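Side-chain contacts in ARF-like GTPase (Chlamydomonas reinhardtii, PDB 4M9Q), which is an ARF-like small G protein of the P-loop fold, holding phosphoaminophosphonic acid-guanylate ester and a magnesium ion in this model: residues Leu21-Gly26 against Gln152-Arg157; Phe53-Gly58 against Lys66-Glu71; Gly46-Glu51 against Thr168-Phe173; Leu130-Ala133 against Ser138-Val141. All blocks are in the same frame, centred on the assembly; numbering follows the deposited sequence. Where two conformers were deposited one is given.

Contact 1: residues Leu21-Gly26 against Gln152-Arg157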
# COMPACT_ATOMS: atom_id res chain seq x y z
N LEU A 21 9.17 0.41 2.35
CA LEU A 21 8.96 0.97 3.67
C LEU A 21 10.23 1.43 4.32
O LEU A 21 10.26 2.53 4.85
CB LEU A 21 8.31 -0.05 4.57
CG LEU A 21 7.85 0.58 5.88
CD1 LEU A 21 7.09 1.87 5.54
CD2 LEU A 21 7.05 -0.40 6.71
N ASN A 22 11.27 0.60 4.32
CA ASN A 22 12.58 1.01 4.79
C ASN A 22 13.02 2.29 4.10
O ASN A 22 13.34 3.25 4.75
CB ASN A 22 13.65 -0.08 4.60
CG ASN A 22 13.40 -1.32 5.47
OD1 ASN A 22 12.67 -1.26 6.49
ND2 ASN A 22 13.95 -2.45 5.07
N SER A 23 12.99 2.33 2.78
CA SER A 23 13.53 3.47 2.05
C SER A 23 12.73 4.73 2.29
O SER A 23 13.26 5.83 2.21
CB SER A 23 13.58 3.17 0.56
OG SER A 23 14.60 2.19 0.32
N ILE A 24 11.45 4.58 2.57
CA ILE A 24 10.60 5.75 2.79
C ILE A 24 10.91 6.38 4.14
O ILE A 24 10.76 7.60 4.30
CB ILE A 24 9.12 5.41 2.63
CG1 ILE A 24 8.39 6.49 1.90
CG2 ILE A 24 8.45 5.16 3.94
CD1 ILE A 24 7.10 5.94 1.31
N GLN A 25 11.35 5.54 5.08
CA GLN A 25 11.84 5.93 6.41
C GLN A 25 13.35 6.29 6.42
O GLN A 25 13.98 6.26 7.47
CB GLN A 25 11.60 4.78 7.41
CG GLN A 25 10.32 4.84 8.24
CD GLN A 25 10.55 5.22 9.70
OE1 GLN A 25 11.56 4.84 10.33
NE2 GLN A 25 9.60 5.99 10.26
N GLY A 26 13.94 6.58 5.27
CA GLY A 26 15.32 7.05 5.20
C GLY A 26 16.37 5.99 5.22
O GLY A 26 17.38 6.14 4.55
N GLN A 152 23.43 6.13 -3.03
CA GLN A 152 22.50 7.08 -3.65
C GLN A 152 21.44 7.50 -2.66
O GLN A 152 21.17 6.80 -1.69
CB GLN A 152 21.86 6.47 -4.89
CG GLN A 152 22.83 6.27 -6.06
CD GLN A 152 22.93 7.51 -6.92
OE1 GLN A 152 24.00 8.10 -7.07
NE2 GLN A 152 21.79 7.91 -7.49
N ASP A 153 20.86 8.68 -2.88
CA ASP A 153 19.70 9.11 -2.14
C ASP A 153 18.53 8.21 -2.50
O ASP A 153 18.47 7.65 -3.60
CB ASP A 153 19.33 10.56 -2.49
CG ASP A 153 20.33 11.57 -1.96
OD1 ASP A 153 19.90 12.62 -1.41
OD2 ASP A 153 21.55 11.34 -2.09
N VAL A 154 17.58 8.08 -1.59
CA VAL A 154 16.38 7.32 -1.91
C VAL A 154 15.69 8.02 -3.06
O VAL A 154 15.98 9.15 -3.38
CB VAL A 154 15.41 7.18 -0.70
CG1 VAL A 154 16.09 6.40 0.42
CG2 VAL A 154 14.96 8.55 -0.20
N ASP A 155 14.78 7.32 -3.68
CA ASP A 155 14.07 7.86 -4.81
C ASP A 155 12.98 8.79 -4.32
O ASP A 155 12.06 8.37 -3.60
CB ASP A 155 13.47 6.69 -5.56
CG ASP A 155 12.72 7.08 -6.78
OD1 ASP A 155 12.26 6.14 -7.45
OD2 ASP A 155 12.54 8.28 -7.05
N HIS A 156 13.06 10.03 -4.73
CA HIS A 156 12.05 11.03 -4.41
C HIS A 156 10.65 10.66 -4.83
O HIS A 156 9.69 11.16 -4.27
CB HIS A 156 12.43 12.40 -5.00
CG HIS A 156 12.29 12.48 -6.50
ND1 HIS A 156 11.12 12.81 -7.11
CD2 HIS A 156 13.21 12.26 -7.54
CE1 HIS A 156 11.29 12.80 -8.46
NE2 HIS A 156 12.56 12.46 -8.72
N ARG A 157 10.53 9.78 -5.83
CA ARG A 157 9.21 9.30 -6.29
C ARG A 157 8.41 8.66 -5.13
O ARG A 157 7.18 8.71 -5.13
CB ARG A 157 9.35 8.30 -7.45
CG ARG A 157 9.94 8.81 -8.78
CD ARG A 157 10.98 7.79 -9.28
NE ARG A 157 10.94 7.32 -10.67
CZ ARG A 157 11.67 6.29 -11.13
NH1 ARG A 157 12.50 5.61 -10.31
NH2 ARG A 157 11.56 5.94 -12.41

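Contact 2: residues Phe53-Gly58 against Lys66-Glu71. With GNP (phosphoaminophosphonic acid-guanylate ester), chain D.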
# COMPACT_ATOMS: atom_id res chain seq x y z
N PHE A 53 1.30 -0.23 7.88
CA PHE A 53 1.36 -1.67 8.09
C PHE A 53 1.88 -2.38 6.82
O PHE A 53 1.23 -2.38 5.79
CB PHE A 53 -0.01 -2.18 8.45
CG PHE A 53 -0.44 -1.77 9.82
CD1 PHE A 53 -1.44 -0.81 10.01
CD2 PHE A 53 0.12 -2.38 10.95
CE1 PHE A 53 -1.86 -0.48 11.28
CE2 PHE A 53 -0.29 -2.00 12.24
CZ PHE A 53 -1.29 -1.05 12.40
N ASP A 54 3.07 -2.94 6.90
CA ASP A 54 3.67 -3.66 5.80
C ASP A 54 3.33 -5.14 5.97
O ASP A 54 3.87 -5.81 6.82
CB ASP A 54 5.18 -3.41 5.81
CG ASP A 54 5.97 -4.41 4.97
OD1 ASP A 54 5.44 -4.94 3.97
OD2 ASP A 54 7.14 -4.67 5.32
N LEU A 55 2.39 -5.64 5.19
CA LEU A 55 1.91 -7.00 5.32
C LEU A 55 2.63 -7.90 4.35
O LEU A 55 2.93 -7.48 3.23
CB LEU A 55 0.43 -7.05 5.01
CG LEU A 55 -0.53 -6.65 6.14
CD1 LEU A 55 0.15 -5.86 7.27
CD2 LEU A 55 -1.74 -5.92 5.60
N GLY A 56 2.88 -9.13 4.73
CA GLY A 56 3.47 -10.10 3.80
C GLY A 56 2.56 -10.33 2.62
O GLY A 56 1.34 -10.29 2.78
N GLY A 57 3.15 -10.59 1.45
CA GLY A 57 2.38 -10.85 0.26
C GLY A 57 2.35 -12.27 -0.25
O GLY A 57 1.69 -12.54 -1.23
N GLY A 58 3.05 -13.21 0.39
CA GLY A 58 3.00 -14.61 -0.01
C GLY A 58 1.59 -15.14 -0.04
O GLY A 58 0.75 -14.69 0.74
N LYS A 66 -7.41 -8.74 4.53
CA LYS A 66 -8.76 -8.25 4.79
C LYS A 66 -9.01 -7.89 6.23
O LYS A 66 -9.93 -7.14 6.54
CB LYS A 66 -9.88 -9.12 4.21
CG LYS A 66 -9.62 -10.60 3.99
CD LYS A 66 -9.93 -11.42 5.21
CE LYS A 66 -10.75 -12.65 4.89
NZ LYS A 66 -10.91 -13.41 6.18
N LYS A 67 -8.17 -8.38 7.14
CA LYS A 67 -8.37 -8.09 8.57
C LYS A 67 -7.96 -6.66 8.91
O LYS A 67 -8.28 -6.19 9.99
CB LYS A 67 -7.61 -9.10 9.44
CG LYS A 67 -7.89 -10.52 9.01
CD LYS A 67 -7.88 -11.45 10.19
CE LYS A 67 -8.55 -12.78 9.87
NZ LYS A 67 -9.30 -13.20 11.08
N TYR A 68 -7.31 -5.98 7.97
CA TYR A 68 -6.86 -4.62 8.15
C TYR A 68 -7.68 -3.59 7.40
O TYR A 68 -7.47 -2.37 7.61
CB TYR A 68 -5.41 -4.48 7.68
CG TYR A 68 -4.41 -5.10 8.60
CD1 TYR A 68 -3.69 -4.31 9.50
CD2 TYR A 68 -4.19 -6.47 8.60
CE1 TYR A 68 -2.78 -4.87 10.37
CE2 TYR A 68 -3.28 -7.05 9.48
CZ TYR A 68 -2.57 -6.23 10.35
OH TYR A 68 -1.64 -6.77 11.21
N LEU A 69 -8.54 -4.02 6.49
CA LEU A 69 -9.05 -3.04 5.53
C LEU A 69 -10.04 -2.09 6.16
O LEU A 69 -10.26 -0.98 5.65
CB LEU A 69 -9.62 -3.70 4.30
CG LEU A 69 -8.56 -4.51 3.53
CD1 LEU A 69 -9.23 -5.28 2.39
CD2 LEU A 69 -7.42 -3.62 3.02
N ALA A 70 -10.60 -2.50 7.31
CA ALA A 70 -11.56 -1.67 8.05
C ALA A 70 -10.87 -0.55 8.79
O ALA A 70 -11.46 0.52 8.97
CB ALA A 70 -12.36 -2.52 9.04
N GLU A 71 -9.64 -0.77 9.24
CA GLU A 71 -8.93 0.25 10.02
C GLU A 71 -7.99 1.15 9.19
O GLU A 71 -7.28 1.96 9.73
CB GLU A 71 -8.16 -0.40 11.16
CG GLU A 71 -6.98 -1.23 10.73
CD GLU A 71 -6.49 -2.12 11.85
OE1 GLU A 71 -6.83 -3.34 11.87
OE2 GLU A 71 -5.77 -1.57 12.72
PG GNP D . 7.02 -10.13 0.96
O1G GNP D . 7.57 -9.60 2.38
O2G GNP D . 5.62 -9.52 0.62
O3G GNP D . 7.10 -11.67 1.00
N3B GNP D . 8.03 -9.47 -0.23
PB GNP D . 8.28 -7.79 -0.21
O1B GNP D . 8.31 -7.19 1.28
O2B GNP D . 7.19 -7.20 -1.07
O3A GNP D . 9.67 -7.69 -0.96
PA GNP D . 11.04 -7.09 -0.41
O1A GNP D . 11.43 -8.12 0.57
O2A GNP D . 10.79 -5.67 -0.05
O5' GNP D . 11.88 -7.17 -1.77
C5' GNP D . 11.91 -8.41 -2.51
C4' GNP D . 13.23 -8.53 -3.31
O4' GNP D . 13.24 -7.45 -4.26
C3' GNP D . 14.49 -8.27 -2.49
O3' GNP D . 15.66 -8.82 -3.09
C2' GNP D . 14.70 -6.80 -2.62
O2' GNP D . 16.01 -6.37 -2.44
C1' GNP D . 14.35 -6.60 -4.06
N9 GNP D . 14.00 -5.23 -4.45
C8 GNP D . 13.12 -4.46 -3.82
N7 GNP D . 12.97 -3.29 -4.46
C5 GNP D . 13.78 -3.31 -5.52
C6 GNP D . 14.09 -2.34 -6.59
O6 GNP D . 13.56 -1.22 -6.63
N1 GNP D . 14.94 -2.72 -7.52
C2 GNP D . 15.55 -3.95 -7.51
N2 GNP D . 16.41 -4.21 -8.49
N3 GNP D . 15.32 -4.90 -6.56
C4 GNP D . 14.46 -4.60 -5.53

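Contact 3: residues Gly46-Glu51 against Thr168-Phe173. With SO4 (sulfate ion), chain F.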
# COMPACT_ATOMS: atom_id res chain seq x y z
N GLY A 46 3.31 16.11 5.97
CA GLY A 46 2.59 17.28 6.29
C GLY A 46 2.11 17.24 7.72
O GLY A 46 2.89 17.04 8.65
N LYS A 47 0.81 17.35 7.81
CA LYS A 47 0.03 17.59 9.01
C LYS A 47 -0.42 16.27 9.61
O LYS A 47 -1.14 16.24 10.56
CB LYS A 47 -1.17 18.38 8.52
CG LYS A 47 -2.20 18.82 9.49
CD LYS A 47 -3.54 18.96 8.77
CE LYS A 47 -3.45 19.86 7.54
NZ LYS A 47 -4.78 20.10 6.91
N TYR A 48 0.05 15.16 9.05
CA TYR A 48 -0.39 13.83 9.48
C TYR A 48 0.70 12.92 10.05
O TYR A 48 1.83 12.90 9.59
CB TYR A 48 -0.99 13.13 8.28
CG TYR A 48 -2.28 13.71 7.85
CD1 TYR A 48 -2.34 14.70 6.91
CD2 TYR A 48 -3.46 13.33 8.45
CE1 TYR A 48 -3.54 15.28 6.54
CE2 TYR A 48 -4.66 13.90 8.10
CZ TYR A 48 -4.68 14.87 7.14
OH TYR A 48 -5.85 15.47 6.79
N LYS A 49 0.32 12.17 11.06
CA LYS A 49 1.11 11.07 11.57
C LYS A 49 0.55 9.88 10.80
O LYS A 49 -0.65 9.70 10.79
CB LYS A 49 0.88 10.92 13.08
CG LYS A 49 2.03 10.24 13.82
CD LYS A 49 1.79 10.16 15.35
CE LYS A 49 2.59 9.01 15.97
NZ LYS A 49 2.37 8.76 17.42
N ILE A 50 1.40 9.11 10.12
CA ILE A 50 0.94 8.00 9.27
C ILE A 50 1.47 6.70 9.83
O ILE A 50 2.68 6.49 9.89
CB ILE A 50 1.40 8.21 7.82
CG1 ILE A 50 0.79 9.51 7.27
CG2 ILE A 50 0.91 7.10 6.95
CD1 ILE A 50 1.66 10.22 6.30
N GLU A 51 0.55 5.84 10.26
CA GLU A 51 0.84 4.49 10.64
C GLU A 51 0.82 3.60 9.40
O GLU A 51 -0.21 3.51 8.71
CB GLU A 51 -0.21 4.05 11.61
CG GLU A 51 0.17 2.83 12.44
CD GLU A 51 -0.89 2.50 13.52
OE1 GLU A 51 -2.14 2.58 13.28
OE2 GLU A 51 -0.47 2.16 14.65
N THR A 168 -4.84 13.19 -0.89
CA THR A 168 -6.15 12.69 -1.24
C THR A 168 -6.91 12.37 -0.00
O THR A 168 -8.07 12.75 0.10
CB THR A 168 -6.04 11.47 -2.14
OG1 THR A 168 -5.31 11.84 -3.31
CG2 THR A 168 -7.33 11.00 -2.59
N VAL A 169 -6.28 11.69 0.97
CA VAL A 169 -6.97 11.42 2.24
C VAL A 169 -7.34 12.75 2.92
O VAL A 169 -8.45 12.93 3.33
CB VAL A 169 -6.12 10.55 3.18
CG1 VAL A 169 -6.79 10.40 4.57
CG2 VAL A 169 -5.89 9.21 2.50
N ASP A 170 -6.42 13.72 2.91
CA ASP A 170 -6.67 14.98 3.56
C ASP A 170 -7.90 15.68 3.02
O ASP A 170 -8.69 16.15 3.77
CB ASP A 170 -5.47 15.91 3.41
CG ASP A 170 -5.74 17.27 4.04
OD1 ASP A 170 -5.96 17.31 5.27
OD2 ASP A 170 -5.74 18.27 3.31
N ARG A 171 -8.00 15.73 1.70
CA ARG A 171 -9.14 16.29 1.00
C ARG A 171 -10.50 15.67 1.42
O ARG A 171 -11.50 16.37 1.39
CB ARG A 171 -8.91 16.15 -0.52
CG ARG A 171 -8.23 17.34 -1.23
CD ARG A 171 -6.94 17.84 -0.56
NE ARG A 171 -5.75 17.73 -1.41
CZ ARG A 171 -5.70 17.12 -2.60
NH1 ARG A 171 -6.78 16.56 -3.12
NH2 ARG A 171 -4.56 17.08 -3.28
N GLU A 172 -10.53 14.39 1.82
CA GLU A 172 -11.80 13.70 2.25
C GLU A 172 -11.82 13.36 3.73
O GLU A 172 -12.68 12.61 4.19
CB GLU A 172 -12.02 12.39 1.47
CG GLU A 172 -11.88 12.50 -0.06
CD GLU A 172 -12.98 13.32 -0.76
OE1 GLU A 172 -12.72 13.75 -1.92
OE2 GLU A 172 -14.08 13.53 -0.19
N PHE A 173 -10.88 13.90 4.50
CA PHE A 173 -10.66 13.37 5.84
C PHE A 173 -11.90 13.48 6.70
O PHE A 173 -12.15 12.61 7.56
CB PHE A 173 -9.52 14.08 6.52
CG PHE A 173 -9.07 13.44 7.80
CD1 PHE A 173 -8.19 12.38 7.77
CD2 PHE A 173 -9.53 13.91 9.04
CE1 PHE A 173 -7.77 11.80 8.95
CE2 PHE A 173 -9.09 13.34 10.22
CZ PHE A 173 -8.20 12.29 10.18
S SO4 F . -1.30 18.14 4.29
O1 SO4 F . -0.76 17.32 5.38
O2 SO4 F . -0.26 19.13 3.89
O3 SO4 F . -1.72 17.27 3.14
O4 SO4 F . -2.49 18.89 4.77

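Contact 4: residues Leu130-Ala133 against Ser138-Val141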
# COMPACT_ATOMS: atom_id res chain seq x y z
N LEU A 130 -2.85 -4.00 -14.35
CA LEU A 130 -3.66 -4.13 -13.13
C LEU A 130 -5.13 -3.88 -13.38
O LEU A 130 -5.95 -3.93 -12.44
CB LEU A 130 -3.17 -3.21 -12.02
CG LEU A 130 -1.85 -3.59 -11.38
CD1 LEU A 130 -1.57 -2.59 -10.27
CD2 LEU A 130 -1.86 -4.99 -10.82
N GLY A 131 -5.48 -3.66 -14.65
CA GLY A 131 -6.90 -3.53 -15.04
C GLY A 131 -7.58 -2.41 -14.28
O GLY A 131 -8.67 -2.57 -13.73
N LEU A 132 -6.90 -1.28 -14.25
CA LEU A 132 -7.29 -0.15 -13.45
C LEU A 132 -8.22 0.74 -14.24
O LEU A 132 -8.85 1.64 -13.68
CB LEU A 132 -6.05 0.65 -12.98
CG LEU A 132 -5.06 0.02 -11.98
CD1 LEU A 132 -3.88 0.96 -11.80
CD2 LEU A 132 -5.68 -0.30 -10.63
N ALA A 133 -8.32 0.51 -15.53
CA ALA A 133 -9.30 1.24 -16.32
C ALA A 133 -10.71 1.17 -15.66
O ALA A 133 -11.52 2.11 -15.80
CB ALA A 133 -9.33 0.68 -17.74
N SER A 138 -10.10 6.10 -6.24
CA SER A 138 -9.16 7.07 -6.71
C SER A 138 -7.76 6.43 -6.63
O SER A 138 -7.44 5.74 -5.67
CB SER A 138 -9.28 8.34 -5.90
OG SER A 138 -8.21 9.20 -6.22
N HIS A 139 -6.93 6.63 -7.66
CA HIS A 139 -5.62 6.02 -7.66
C HIS A 139 -4.73 6.69 -8.59
O HIS A 139 -5.15 7.37 -9.53
CB HIS A 139 -5.69 4.58 -8.05
CG HIS A 139 -6.21 4.36 -9.42
ND1 HIS A 139 -7.52 4.32 -9.68
CD2 HIS A 139 -5.55 4.23 -10.66
CE1 HIS A 139 -7.71 4.14 -11.03
NE2 HIS A 139 -6.50 4.11 -11.62
N ASN A 140 -3.44 6.48 -8.36
CA ASN A 140 -2.43 7.07 -9.22
C ASN A 140 -1.27 6.12 -9.21
O ASN A 140 -1.03 5.47 -8.19
CB ASN A 140 -2.00 8.42 -8.63
CG ASN A 140 -1.43 9.37 -9.65
OD1 ASN A 140 -1.12 9.01 -10.78
ND2 ASN A 140 -1.30 10.62 -9.25
N VAL A 141 -0.51 6.07 -10.31
CA VAL A 141 0.57 5.11 -10.41
C VAL A 141 1.85 5.87 -10.49
O VAL A 141 1.95 6.80 -11.27
CB VAL A 141 0.47 4.25 -11.70
CG1 VAL A 141 1.70 3.36 -11.87
CG2 VAL A 141 -0.84 3.46 -11.69

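Contact 1: residues Leu21-Gly26 against Gln152-Arg157
V154 lays its two methyl groups against the last turn of helix 17-24, meeting S23 there. Traced outward, CB of V154 already stands 3.9 Å from the backbone O of S23. With CG1 beside its own backbone N and anti to the carbonyl carbon (chi1 -63°), that methyl takes the leading role: CG1 is 3.4 Å from S23 O and 4.1 Å from S23 CB. CG2 is 4.0 Å from S23 O, and CG1 is also 4.3 Å from the O of G26. A short branched residue suits this place, since both methyls can rest on the helix end without a polar group to satisfy. S23, small enough to let the loop come close, turns its hydroxyl to the O of A146, in the loop after strand 139-143 that probably corresponds to the SAK motif of small G proteins, and so ties helix 17-24 to it. Just beyond V154, D155 accepts from the N of R157 at OD2 (2.8 Å), a capping bond before helix 157-190, while its OD1 accepts from the N of T145. Around the helix end, L21 packs on strands 38-45 and 48-55, while S23 and I24 touch L158 of helix 157-190.

Contact 2: residues Phe53-Gly58 against Lys66-Glu71
The ring of Y68 receives two residues of strand 48-55, L55 and F53, each in a different way. L55 comes over a face: its CD1 lies 4.3 Å from the ring centroid, only 15° off the ring normal, a CH-pi contact, and its CD2 reaches Y68 CD2 at 3.9 Å. The side chains of F53 and Y68 run at about a right angle to each other, while their ring planes are inclined by 55° with centroids 5.3 Å apart, an oblique aromatic pair in which Y68 CE1 sits over one face of F53, toward the rim and 3.9 Å from its CD2. Alternation along the strand explains the pairing, because F53 and L55 both point toward Y68 while D54, between them, points elsewhere. The strand ends within the DxxG motif of small G proteins, here D54 to G57. D54 bonds through OD2 to both N39 and T18, the latter a residue of the magnesium site, and G57 N donates to O2G of phosphoaminophosphonic acid-guanylate ester at 2.8 Å. Glycine suits position 57, where a CB would be crowded by that oxygen. At the margin E71, whose side chain also touches A184 of helix 157-190, has OE2 4.3 Å from F53 CE1.

Contact 3: residues Gly46-Glu51 against Thr168-Phe173
K47, in the turn, and Y48, first residue of strand 48-55, both reach one carboxylate oxygen, OD1 of D170 on helix 157-190. The aspartate has CG anti to its own N (chi1 178°), which carries the carboxylate across to the strand. The hydroxyl of Y48 donates to OD1, although the modelled 2.4 Å between OH and OD1 is very short and its exact length is doubtful. Ring and carboxylate planes stand 71° apart, and OD1 lies at the ring edge, near its plane. K47 approaches from another direction: its chain is extended except for a bend at chi3 (-53°), which brings NZ to 3.4 Å from OD1 as a weak, salt-bridged hydrogen bond. A flexible lysine can make such a reach from an exposed turn, whereas the rigid tyrosine serves the more buried place. On its other ring edge Y48 meets F173, one turn further along the helix, with CE2 3.8 Å from F173 CE1. The side chains run past each other in opposite directions, and the rings form an oblique pair with planes well inclined.

G46 and K47 form the turn of the beta hairpin of antiparallel strands 38-45 and 48-55, where positive phi suits a glycine at 46. The contact thus fastens the hairpin end to helix 157-190, whose V166 also lies against Y48. A sulfate ion accepts from K47 N at O1 (2.9 Å). The hydroxyl donor and the lysine would favour an ionised D170, an effect the nearby sulfate, a probable crystallisation additive, would partly oppose.

Contact 4: residues Leu130-Ala133 against Ser138-Val141
L132 overlaps the imidazole of H139 along its branch from CB to CD1. CB lies 3.7 Å from H139 NE2, approaching the ring obliquely, and CD1 comes to 3.8 Å from CD2 of the same ring. CD1 then goes on to V141, two residues further along the strand, where it is 3.9 Å from CG2; one methyl therefore bridges two side chains on the same side of strand 139-143. The histidine ring reaches the leucine because H139 places CG between its backbone N and carbonyl carbon (chi1 62°), a crowded position, with ND1 hydrogen-bonded to the O of N137. That bond anchors one nitrogen and leaves the NE2 and CE1 side of the ring against L132, whose carbonyl O is 3.8 Å from H139 CE1. The contact belongs to the beta-alpha-beta crossover that links the parallel strands 108-113 and 139-143 through helix 123-129. G131 ends that helix with positive phi in a Schellman motif, a conformation glycine adopts readily, and the turn puts L132 next to the sheet. Leucine suits this buried place: I110 of strand 108-113 and M94 of helix 87-99 also touch it. V141, beta-branched as strand residues often are, packs its side chain on I110 as well as on A123 and V127 of helix 123-129. The intervening N140 points away from L132 and touches W164 of helix 157-190.

In the fold
From the N terminus, helix 17-24 opens the loop of contact 1, and 46-51 opens that of contact 3 while the first is still open. Contact 2, nested inside both, is a short loop tying strand 48-55 to the residues that lead to strand 74-80. Contact 4, another short loop nested in both, follows in series and ties the end of helix 123-129 to strand 139-143 of the same sheet. Residues 152-157 then close contact 1, and helix 157-190 closes contact 3, so these two long loops cross. Contact 1 brings the approach to helix 157-190 onto helix 17-24, whereas contact 3 ties helix 157-190 to strand 48-55. L21 also touches D54, and T168 touches S138.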